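Local coordinates for peroxisomal acyl-coenzyme A oxidase 1 (Arabidopsis thaliana, PDB 1W07), which catalyses the FAD-dependent desaturation of long- and medium-chain acyl-CoAs to 2-trans-enoyl-CoAs in peroxisomes, passing electrons to oxygen to give hydrogen peroxide, at residues Val309-Gly314 and Gly318-Gln323. The protein carries 1 engineered substitution. Residues are numbered along the deposited sequence; the frame is centred on the assembly and turned at random.
Sequences VRRQFG and GGIETQ. With FAD (flavin-adenine dinucleotide), chain C.
With CG beside the backbone N (chi1 -70°) and the chain extended beyond it, E321 runs alongside Q312, and its OE1 accepts the N-H of F313 N, 2.7 Å away, with the anti lone pair. R311 also sets CG opposite its carbonyl carbon (chi1 -69°) and stretches out to NE, which lays the guanidinium over Q323. There CG of Q323 sits 3.5 Å above the centre of the guanidinium plane, the amide is stacked at 26° to it with NE2 hydrogen-bonded to A308 O, and R311 NH1 reaches the O of E321 in plane at 2.9 Å. Backbone hydrogen bonds join the two arms of the loop beside a single beta bridge between R311 and Q323: Q312 N to T322 O, and T322 N to F313 O (2.9 Å). The hydroxyl OG1 of T322 closes the end on G314 O, 2.8 Å off. OE2 of E321 is hydrogen-bonded to H142 and OE1 to N145, both of the second subunit, so an alanine here would probably leave the amide of F313 without its acceptor and H142 without its carboxylate mate. R310 NE donates a hydrogen bond to O2A of FAD (2.7 Å), while the F313 ring turns its edge to adenine N7A at 3.4 Å from CD1. As a worked example of a loop-built cofactor site, this connection between helices 278-309 and 328-363 forms part of an FAD site shared across the dimer interface.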
# COMPACT_ATOMS: atom_id res chain seq x y z
N VAL B 309 0.67 -8.75 21.66
CA VAL B 309 1.98 -8.78 22.31
C VAL B 309 2.48 -7.36 22.58
O VAL B 309 2.97 -7.06 23.66
CB VAL B 309 3.04 -9.50 21.43
CG1 VAL B 309 4.43 -9.26 22.00
CG2 VAL B 309 2.75 -11.00 21.38
N ARG B 310 2.34 -6.50 21.58
CA ARG B 310 2.80 -5.12 21.71
C ARG B 310 2.01 -4.28 22.72
O ARG B 310 0.78 -4.21 22.66
CB ARG B 310 2.76 -4.45 20.34
CG ARG B 310 3.24 -3.00 20.34
CD ARG B 310 4.73 -2.87 20.63
NE ARG B 310 5.18 -1.49 20.46
CZ ARG B 310 6.46 -1.11 20.44
NH1 ARG B 310 7.44 -2.00 20.58
NH2 ARG B 310 6.77 0.18 20.28
N ARG B 311 2.72 -3.67 23.65
CA ARG B 311 2.11 -2.81 24.66
C ARG B 311 2.72 -1.43 24.50
O ARG B 311 3.94 -1.29 24.29
CB ARG B 311 2.37 -3.34 26.08
CG ARG B 311 1.65 -4.66 26.41
CD ARG B 311 2.20 -5.29 27.69
NE ARG B 311 1.56 -6.57 28.02
CZ ARG B 311 0.36 -6.70 28.57
NH1 ARG B 311 -0.37 -5.63 28.88
NH2 ARG B 311 -0.13 -7.91 28.82
N GLN B 312 1.89 -0.39 24.57
CA GLN B 312 2.40 0.96 24.42
C GLN B 312 1.40 1.95 25.02
O GLN B 312 0.23 1.96 24.64
CB GLN B 312 2.63 1.26 22.93
CG GLN B 312 3.62 2.41 22.63
CD GLN B 312 5.09 2.03 22.81
OE1 GLN B 312 5.99 2.83 22.54
NE2 GLN B 312 5.34 0.81 23.28
N PHE B 313 1.88 2.77 25.94
CA PHE B 313 1.03 3.76 26.61
C PHE B 313 0.03 3.04 27.51
O PHE B 313 0.05 1.80 27.61
CB PHE B 313 0.25 4.61 25.60
CG PHE B 313 1.12 5.48 24.73
CD1 PHE B 313 1.36 5.16 23.39
CD2 PHE B 313 1.67 6.66 25.23
CE1 PHE B 313 2.11 6.00 22.56
CE2 PHE B 313 2.43 7.51 24.41
CZ PHE B 313 2.65 7.18 23.08
N GLY B 314 -0.83 3.81 28.16
CA GLY B 314 -1.82 3.22 29.05
C GLY B 314 -1.23 2.46 30.23
O GLY B 314 -1.80 1.47 30.67
N GLY B 318 1.96 0.73 37.59
CA GLY B 318 3.36 1.11 37.68
C GLY B 318 4.19 0.52 36.57
O GLY B 318 4.92 -0.45 36.77
N GLY B 319 4.06 1.09 35.37
CA GLY B 319 4.83 0.62 34.24
C GLY B 319 4.16 -0.38 33.31
O GLY B 319 4.58 -0.51 32.15
N ILE B 320 3.14 -1.09 33.78
CA ILE B 320 2.48 -2.07 32.92
C ILE B 320 1.64 -1.39 31.83
O ILE B 320 0.53 -0.95 32.08
CB ILE B 320 1.56 -3.02 33.73
CG1 ILE B 320 2.34 -3.70 34.86
CG2 ILE B 320 1.00 -4.10 32.80
CD1 ILE B 320 3.47 -4.59 34.38
N GLU B 321 2.17 -1.32 30.62
CA GLU B 321 1.44 -0.69 29.52
C GLU B 321 0.38 -1.60 28.92
O GLU B 321 0.46 -2.82 29.03
CB GLU B 321 2.41 -0.21 28.45
CG GLU B 321 3.23 0.96 28.93
CD GLU B 321 4.40 1.28 28.03
OE1 GLU B 321 4.20 1.93 26.98
OE2 GLU B 321 5.52 0.87 28.38
N THR B 322 -0.61 -0.99 28.28
CA THR B 322 -1.75 -1.67 27.66
C THR B 322 -1.45 -2.29 26.29
O THR B 322 -0.76 -1.69 25.46
CB THR B 322 -2.93 -0.67 27.46
OG1 THR B 322 -3.18 0.01 28.70
CG2 THR B 322 -4.19 -1.38 27.00
N GLN B 323 -1.99 -3.48 26.04
CA GLN B 323 -1.82 -4.14 24.74
C GLN B 323 -2.49 -3.24 23.70
O GLN B 323 -3.63 -2.78 23.90
CB GLN B 323 -2.49 -5.50 24.77
CG GLN B 323 -1.82 -6.49 25.72
CD GLN B 323 -2.74 -7.64 26.06
OE1 GLN B 323 -3.62 -7.51 26.91
NE2 GLN B 323 -2.56 -8.76 25.38
PA FAD C . 3.62 1.82 18.39
O1A FAD C . 3.54 3.15 19.04
O2A FAD C . 4.05 0.66 19.21
O5B FAD C . 2.21 1.51 17.69
C5B FAD C . 1.91 0.21 17.16
C4B FAD C . 0.40 0.10 16.89
O4B FAD C . -0.27 0.46 18.11
C3B FAD C . -0.03 1.13 15.84
O3B FAD C . -1.23 0.68 15.20
C2B FAD C . -0.31 2.36 16.71
O2B FAD C . -1.28 3.19 16.06
C1B FAD C . -1.00 1.68 17.89
N9A FAD C . -0.96 2.53 19.10
C8A FAD C . 0.11 2.73 19.87
N7A FAD C . -0.21 3.53 20.88
C5A FAD C . -1.50 3.83 20.77
C6A FAD C . -2.37 4.60 21.52
N6A FAD C . -1.95 5.20 22.63
N1A FAD C . -3.70 4.71 21.11
C2A FAD C . -4.13 4.03 19.96
N3A FAD C . -3.27 3.30 19.27
C4A FAD C . -1.98 3.19 19.63
N1 FAD C . 14.01 6.14 16.11
C2 FAD C . 15.13 6.82 16.60
O2 FAD C . 15.28 6.97 17.81
N3 FAD C . 16.10 7.27 15.69
C4 FAD C . 15.95 7.04 14.32
O4 FAD C . 16.81 7.44 13.53
C4X FAD C . 14.84 6.36 13.84
N5 FAD C . 14.71 6.07 12.48
C5X FAD C . 13.60 5.36 11.99
C6 FAD C . 13.56 4.96 10.66
C7 FAD C . 12.54 4.12 10.22
C7M FAD C . 12.53 3.65 8.76
C8 FAD C . 11.55 3.69 11.11
C8M FAD C . 10.44 2.73 10.67
C9 FAD C . 11.59 4.11 12.44
C9A FAD C . 12.61 4.94 12.89
N10 FAD C . 12.71 5.29 14.24
C10 FAD C . 13.86 5.92 14.73
C1' FAD C . 11.64 4.90 15.20
C2' FAD C . 10.45 5.84 14.99
O2' FAD C . 10.89 7.20 15.06
C3' FAD C . 9.30 5.64 15.98
O3' FAD C . 9.78 5.78 17.32
C4' FAD C . 8.63 4.27 15.83
O4' FAD C . 8.47 3.92 14.46
C5' FAD C . 7.26 4.29 16.51
O5' FAD C . 6.53 3.11 16.16
P FAD C . 6.19 1.99 17.26
O1P FAD C . 6.79 0.72 16.80
O2P FAD C . 6.55 2.50 18.60
O3P FAD C . 4.59 1.91 17.11